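PDB 5UX5: BIFUNCTIONAL PROTEIN Proline utilization A (PutA) from Corynebacterium freiburgense, which oxidises proline to glutamate in two steps, joining an FAD-dependent proline dehydrogenase to an NAD-dependent aldehyde dehydrogenase in one chain. Local coordinates for residues K614-E628 / E641-D653. Sequence-based numbering, arbitrary orientation.
Sequences KAILKPAPEVRRCAE and EDLVQLMHTDEAD. With NAD (nicotinamide-adenine-dinucleotide), chain F.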
loop_
_atom_site.group_PDB
_atom_site.type_symbol
_atom_site.label_atom_id
_atom_site.label_comp_id
_atom_site.label_asym_id
_atom_site.label_seq_id
_atom_site.Cartn_x
_atom_site.Cartn_y
_atom_site.Cartn_z
ATOM N N LYS A 614 1.201 29.150 -16.569
ATOM C CA LYS A 614 2.547 29.134 -15.996
ATOM C C LYS A 614 2.453 28.852 -14.494
ATOM O O LYS A 614 1.412 29.075 -13.864
ATOM C CB LYS A 614 3.277 30.468 -16.250
ATOM C CG LYS A 614 3.900 30.589 -17.660
ATOM C CD LYS A 614 2.902 30.768 -18.813
ATOM C CE LYS A 614 2.613 32.247 -19.085
ATOM N NZ LYS A 614 1.239 32.530 -19.614
ATOM N N ALA A 615 3.515 28.290 -13.924
ATOM C CA ALA A 615 3.477 27.960 -12.501
ATOM C C ALA A 615 4.687 28.510 -11.768
ATOM O O ALA A 615 5.826 28.402 -12.244
ATOM C CB ALA A 615 3.396 26.459 -12.274
ATOM N N ILE A 616 4.429 29.058 -10.580
ATOM C CA ILE A 616 5.466 29.371 -9.604
ATOM C C ILE A 616 5.387 28.344 -8.486
ATOM O O ILE A 616 4.328 28.161 -7.867
ATOM C CB ILE A 616 5.337 30.794 -9.052
ATOM C CG1 ILE A 616 5.829 31.804 -10.083
ATOM C CG2 ILE A 616 6.131 30.923 -7.801
ATOM C CD1 ILE A 616 5.562 33.239 -9.712
ATOM N N LEU A 617 6.492 27.644 -8.263
ATOM C CA LEU A 617 6.633 26.723 -7.149
ATOM C C LEU A 617 7.323 27.448 -6.002
ATOM O O LEU A 617 8.474 27.895 -6.140
ATOM C CB LEU A 617 7.430 25.482 -7.562
ATOM C CG LEU A 617 7.902 24.530 -6.443
ATOM C CD1 LEU A 617 6.761 24.095 -5.547
ATOM C CD2 LEU A 617 8.578 23.296 -7.043
ATOM N N LYS A 618 6.622 27.556 -4.875
ATOM C CA LYS A 618 7.209 28.091 -3.647
ATOM C C LYS A 618 7.215 26.977 -2.598
ATOM O O LYS A 618 6.200 26.745 -1.920
ATOM C CB LYS A 618 6.427 29.327 -3.182
ATOM C CG LYS A 618 7.097 30.132 -2.076
ATOM C CD LYS A 618 6.577 29.665 -0.764
ATOM C CE LYS A 618 7.590 29.727 0.295
ATOM N NZ LYS A 618 7.122 28.750 1.296
ATOM N N PRO A 619 8.320 26.270 -2.412
ATOM C CA PRO A 619 8.305 25.094 -1.534
ATOM C C PRO A 619 8.471 25.430 -0.054
ATOM O O PRO A 619 9.012 26.473 0.344
ATOM C CB PRO A 619 9.502 24.286 -2.026
ATOM C CG PRO A 619 10.400 25.269 -2.712
ATOM C CD PRO A 619 9.666 26.562 -2.916
ATOM N N ALA A 620 8.004 24.499 0.774
ATOM C CA ALA A 620 8.103 24.702 2.215
ATOM C C ALA A 620 9.569 24.843 2.624
ATOM O O ALA A 620 10.428 24.106 2.128
ATOM C CB ALA A 620 7.446 23.552 2.975
ATOM N N PRO A 621 9.890 25.766 3.522
ATOM C CA PRO A 621 11.309 26.060 3.793
ATOM C C PRO A 621 12.111 24.883 4.345
ATOM O O PRO A 621 13.329 24.856 4.159
ATOM C CB PRO A 621 11.236 27.226 4.785
ATOM C CG PRO A 621 9.912 27.135 5.389
ATOM C CD PRO A 621 8.989 26.584 4.339
ATOM N N GLU A 622 11.480 23.890 4.970
ATOM C CA GLU A 622 12.222 22.730 5.458
ATOM C C GLU A 622 12.769 21.864 4.328
ATOM O O GLU A 622 13.657 21.045 4.577
ATOM C CB GLU A 622 11.334 21.846 6.349
ATOM C CG GLU A 622 10.876 22.429 7.691
ATOM C CD GLU A 622 9.706 23.409 7.558
ATOM O OE1 GLU A 622 9.192 23.584 6.441
ATOM O OE2 GLU A 622 9.273 23.977 8.581
ATOM N N VAL A 623 12.248 21.984 3.103
ATOM C CA VAL A 623 12.601 21.000 2.081
ATOM C C VAL A 623 13.016 21.674 0.781
ATOM O O VAL A 623 12.685 21.206 -0.309
ATOM C CB VAL A 623 11.458 19.996 1.845
ATOM C CG1 VAL A 623 11.388 19.009 2.996
ATOM C CG2 VAL A 623 10.157 20.694 1.721
ATOM N N ARG A 624 13.823 22.726 0.887
ATOM C CA ARG A 624 14.181 23.500 -0.293
ATOM C C ARG A 624 15.098 22.717 -1.215
ATOM O O ARG A 624 15.102 22.956 -2.424
ATOM C CB ARG A 624 14.836 24.813 0.118
ATOM C CG ARG A 624 13.889 25.793 0.735
ATOM C CD ARG A 624 14.589 27.079 1.037
ATOM N NE ARG A 624 13.639 28.117 1.443
ATOM C CZ ARG A 624 13.704 28.811 2.582
ATOM N NH1 ARG A 624 14.695 28.603 3.455
ATOM N NH2 ARG A 624 12.782 29.733 2.841
ATOM N N ARG A 625 15.922 21.822 -0.674
ATOM C CA ARG A 625 16.760 21.047 -1.581
ATOM C C ARG A 625 15.942 20.017 -2.353
ATOM O O ARG A 625 16.302 19.678 -3.484
ATOM C CB ARG A 625 17.944 20.388 -0.848
ATOM C CG ARG A 625 19.019 21.380 -0.422
ATOM C CD ARG A 625 20.244 20.752 0.229
ATOM N NE ARG A 625 20.004 19.592 1.089
ATOM C CZ ARG A 625 20.115 19.602 2.416
ATOM N NH1 ARG A 625 20.476 20.724 3.040
ATOM N NH2 ARG A 625 19.888 18.486 3.111
ATOM N N CYS A 626 14.852 19.514 -1.762
ATOM C CA CYS A 626 13.953 18.606 -2.474
ATOM C C CYS A 626 13.384 19.257 -3.738
ATOM O O CYS A 626 13.444 18.678 -4.831
ATOM C CB CYS A 626 12.833 18.145 -1.542
ATOM S SG CYS A 626 13.364 16.951 -0.271
ATOM N N ALA A 627 12.864 20.477 -3.613
ATOM C CA ALA A 627 12.395 21.198 -4.789
ATOM C C ALA A 627 13.506 21.381 -5.807
ATOM O O ALA A 627 13.272 21.253 -7.014
ATOM C CB ALA A 627 11.840 22.555 -4.382
ATOM N N GLU A 628 14.725 21.686 -5.344
ATOM C CA GLU A 628 15.800 21.917 -6.295
ATOM C C GLU A 628 16.139 20.652 -7.075
ATOM O O GLU A 628 16.288 20.697 -8.303
ATOM C CB GLU A 628 17.024 22.461 -5.585
ATOM C CG GLU A 628 16.913 23.890 -5.096
ATOM C CD GLU A 628 16.952 24.891 -6.232
ATOM O OE1 GLU A 628 17.374 24.495 -7.341
ATOM O OE2 GLU A 628 16.567 26.070 -6.016
ATOM N N GLU A 641 12.629 28.185 -17.715
ATOM C CA GLU A 641 12.254 29.295 -16.843
ATOM C C GLU A 641 11.138 30.165 -17.406
ATOM O O GLU A 641 10.587 30.971 -16.656
ATOM C CB GLU A 641 13.462 30.168 -16.530
ATOM C CG GLU A 641 14.500 29.488 -15.665
ATOM C CD GLU A 641 15.633 30.417 -15.294
ATOM O OE1 GLU A 641 15.725 31.506 -15.907
ATOM O OE2 GLU A 641 16.429 30.059 -14.395
ATOM N N ASP A 642 10.771 30.012 -18.677
ATOM C CA ASP A 642 9.594 30.682 -19.223
ATOM C C ASP A 642 8.302 29.932 -18.939
ATOM O O ASP A 642 7.227 30.391 -19.343
ATOM C CB ASP A 642 9.756 30.878 -20.729
ATOM C CG ASP A 642 10.254 29.622 -21.434
ATOM O OD1 ASP A 642 10.609 28.640 -20.737
ATOM O OD2 ASP A 642 10.299 29.628 -22.688
ATOM N N LEU A 643 8.373 28.807 -18.246
ATOM C CA LEU A 643 7.211 27.968 -17.997
ATOM C C LEU A 643 6.953 27.753 -16.520
ATOM O O LEU A 643 5.822 27.905 -16.052
ATOM C CB LEU A 643 7.417 26.607 -18.657
ATOM C CG LEU A 643 6.582 26.241 -19.868
ATOM C CD1 LEU A 643 6.868 24.791 -20.089
ATOM C CD2 LEU A 643 5.114 26.473 -19.592
ATOM N N VAL A 644 7.979 27.349 -15.788
ATOM C CA VAL A 644 7.916 27.091 -14.362
ATOM C C VAL A 644 9.058 27.826 -13.696
ATOM O O VAL A 644 10.183 27.816 -14.200
ATOM C CB VAL A 644 8.000 25.587 -14.076
ATOM C CG1 VAL A 644 8.311 25.360 -12.614
ATOM C CG2 VAL A 644 6.690 24.933 -14.489
ATOM N N GLN A 645 8.769 28.474 -12.574
ATOM C CA GLN A 645 9.757 29.270 -11.862
ATOM C C GLN A 645 9.725 28.891 -10.384
ATOM O O GLN A 645 8.649 28.821 -9.783
ATOM C CB GLN A 645 9.478 30.751 -12.095
ATOM C CG GLN A 645 10.634 31.663 -11.804
ATOM C CD GLN A 645 11.748 31.561 -12.815
ATOM O OE1 GLN A 645 12.651 30.732 -12.668
ATOM N NE2 GLN A 645 11.714 32.417 -13.828
ATOM N N LEU A 646 10.893 28.561 -9.829
ATOM C CA LEU A 646 11.039 28.135 -8.439
ATOM C C LEU A 646 11.463 29.344 -7.623
ATOM O O LEU A 646 12.509 29.935 -7.903
ATOM C CB LEU A 646 12.086 27.029 -8.328
ATOM C CG LEU A 646 12.478 26.357 -7.001
ATOM C CD1 LEU A 646 11.328 25.710 -6.300
ATOM C CD2 LEU A 646 13.526 25.314 -7.288
ATOM N N MET A 647 10.648 29.734 -6.644
ATOM C CA MET A 647 10.871 30.969 -5.897
ATOM C C MET A 647 10.911 30.662 -4.402
ATOM O O MET A 647 9.862 30.451 -3.778
ATOM C CB MET A 647 9.794 32.022 -6.199
ATOM C CG MET A 647 9.707 32.525 -7.638
ATOM S SD MET A 647 8.609 33.993 -7.859
ATOM C CE MET A 647 9.410 35.247 -6.839
ATOM N N HIS A 648 12.110 30.694 -3.815
ATOM C CA HIS A 648 12.259 30.531 -2.366
ATOM C C HIS A 648 12.031 31.877 -1.673
ATOM O O HIS A 648 12.943 32.503 -1.133
ATOM C CB HIS A 648 13.633 29.971 -2.011
ATOM C CG HIS A 648 13.962 28.668 -2.672
ATOM N ND1 HIS A 648 13.239 27.515 -2.453
ATOM C CD2 HIS A 648 14.970 28.328 -3.515
ATOM C CE1 HIS A 648 13.781 26.525 -3.144
ATOM N NE2 HIS A 648 14.832 26.991 -3.798
ATOM N N THR A 649 10.783 32.330 -1.703
ATOM C CA THR A 649 10.444 33.537 -0.968
ATOM C C THR A 649 10.422 33.237 0.522
ATOM O O THR A 649 10.166 32.104 0.957
ATOM C CB THR A 649 9.071 34.104 -1.381
ATOM O OG1 THR A 649 8.018 33.282 -0.851
ATOM C CG2 THR A 649 8.926 34.181 -2.891
ATOM N N ASP A 650 10.694 34.274 1.307
ATOM C CA ASP A 650 10.493 34.194 2.736
ATOM C C ASP A 650 8.993 34.157 3.024
ATOM O O ASP A 650 8.164 34.072 2.126
ATOM C CB ASP A 650 11.160 35.365 3.455
ATOM C CG ASP A 650 10.687 36.706 2.945
ATOM O OD1 ASP A 650 9.570 36.764 2.376
ATOM O OD2 ASP A 650 11.416 37.711 3.121
ATOM N N GLU A 651 8.658 34.186 4.302
ATOM C CA GLU A 651 7.299 34.331 4.786
ATOM C C GLU A 651 7.088 35.715 5.389
ATOM O O GLU A 651 6.305 35.878 6.329
ATOM C CB GLU A 651 7.004 33.226 5.795
ATOM C CG GLU A 651 7.076 31.846 5.163
ATOM C CD GLU A 651 6.654 30.731 6.107
ATOM O OE1 GLU A 651 6.710 29.542 5.694
ATOM O OE2 GLU A 651 6.225 31.036 7.246
ATOM N N ALA A 652 7.834 36.693 4.900
ATOM C CA ALA A 652 7.638 38.099 5.245
ATOM C C ALA A 652 7.163 38.839 4.000
ATOM O O ALA A 652 6.333 38.273 3.273
ATOM C CB ALA A 652 8.903 38.650 5.871
ATOM N N ASP A 653 7.677 40.035 3.680
ATOM C CA ASP A 653 7.078 40.859 2.620
ATOM C C ASP A 653 7.062 40.153 1.263
ATOM O O ASP A 653 6.058 40.209 0.544
ATOM C CB ASP A 653 7.807 42.194 2.537
ATOM C CG ASP A 653 7.436 43.126 3.678
ATOM O OD1 ASP A 653 6.492 42.759 4.399
ATOM O OD2 ASP A 653 8.094 44.186 3.874
HETATM P PA NAD F . 1.995 26.094 6.402
HETATM O O1A NAD F . 0.446 25.891 6.266
HETATM O O2A NAD F . 2.295 27.215 7.451
HETATM O O5B NAD F . 2.598 26.571 5.030
HETATM C C5B NAD F . 2.683 25.748 3.893
HETATM C C4B NAD F . 3.296 26.524 2.728
HETATM O O4B NAD F . 2.852 27.883 2.646
HETATM C C3B NAD F . 4.792 26.517 2.786
HETATM O O3B NAD F . 5.353 26.565 1.523
HETATM C C2B NAD F . 4.978 27.762 3.557
HETATM O O2B NAD F . 6.284 28.219 3.614
HETATM C C1B NAD F . 4.004 28.672 2.881
HETATM N N9A NAD F . 3.704 29.858 3.674
HETATM C C8A NAD F . 3.111 29.899 4.922
HETATM N N7A NAD F . 3.004 31.179 5.335
HETATM C C5A NAD F . 3.529 32.039 4.359
HETATM C C6A NAD F . 3.671 33.417 4.229
HETATM N N6A NAD F . 3.251 34.337 5.257
HETATM N N1A NAD F . 4.227 33.922 3.114
HETATM C C2A NAD F . 4.659 33.121 2.107
HETATM N N3A NAD F . 4.531 31.769 2.193
HETATM C C4A NAD F . 3.978 31.207 3.290
HETATM O O3 NAD F . 2.594 24.656 6.769
HETATM P PN NAD F . 3.804 24.281 7.761
HETATM O O1N NAD F . 4.355 25.442 8.563
HETATM O O2N NAD F . 4.970 23.868 6.911
HETATM O O5D NAD F . 3.235 23.108 8.704
HETATM C C5D NAD F . 2.099 23.405 9.504
HETATM C C4D NAD F . 1.123 22.257 9.781
HETATM O O4D NAD F . 0.483 21.711 8.652
HETATM C C3D NAD F . 1.651 21.048 10.470
HETATM O O3D NAD F . 2.094 21.261 11.760
HETATM C C2D NAD F . 0.396 20.269 10.481
HETATM O O2D NAD F . -0.272 20.491 11.672
HETATM C C1D NAD F . -0.346 20.738 9.251
#
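Strands 614-618 and 644-646 run parallel, A615 beside V644 and L617 beside L646, as neighbours in the beta-alpha-beta unit connected by helix 624-636. The unit belongs to the Rossmann-type NAD-binding region of the aldehyde dehydrogenase module, and its strand ends lead into the dinucleotide site. Four backbone hydrogen bonds join the strands: A615 N to L643 O, Q645 N to A615 O, L617 N to Q645 O and M647 N to L617 O; strand 580-591 pairs with the other edge of 614-618.

Apolar packing differs on the two faces. On one, CD1 of L646 lies against CG of L617 (3.6 Å), the two leucines alongside each other, and also meets P619 CG and A627 CB, tying strand to helix. On the other, SD of M647 sits 3.6 Å from CD1 of I616, and helix 499-511 covers this side.

Beyond the strand, the H648 imidazole lies beside the first turn of helix 624-636. Its NE2 donates to OE2 of E628 (3.0 Å), meeting the carboxylate on its anti side and close to the imidazole plane, while P619 CG touches the ring edge. The R624 methylenes CB, CG and CD pack against the imidazole, CG 3.7 Å from ND1, with the guanidinium plane 79° from the ring; W493 contacts both residues, by cation-pi with R624 and edge-to-face with H648.

At the NAD end, CB and CG of E651 lie over one face of the adenine, CG 3.6 Å from C5A, and OE1 accepts a hydrogen bond from ribose O2B. The K618 chain crosses T649 and, after an anti chi1 (-169°), bends at its next two torsions, bringing NZ back to P619 O, reached from above the carbonyl plane (3.1 Å). The same NZ donates to the adenosine ribose O3B of NAD at 2.8 Å.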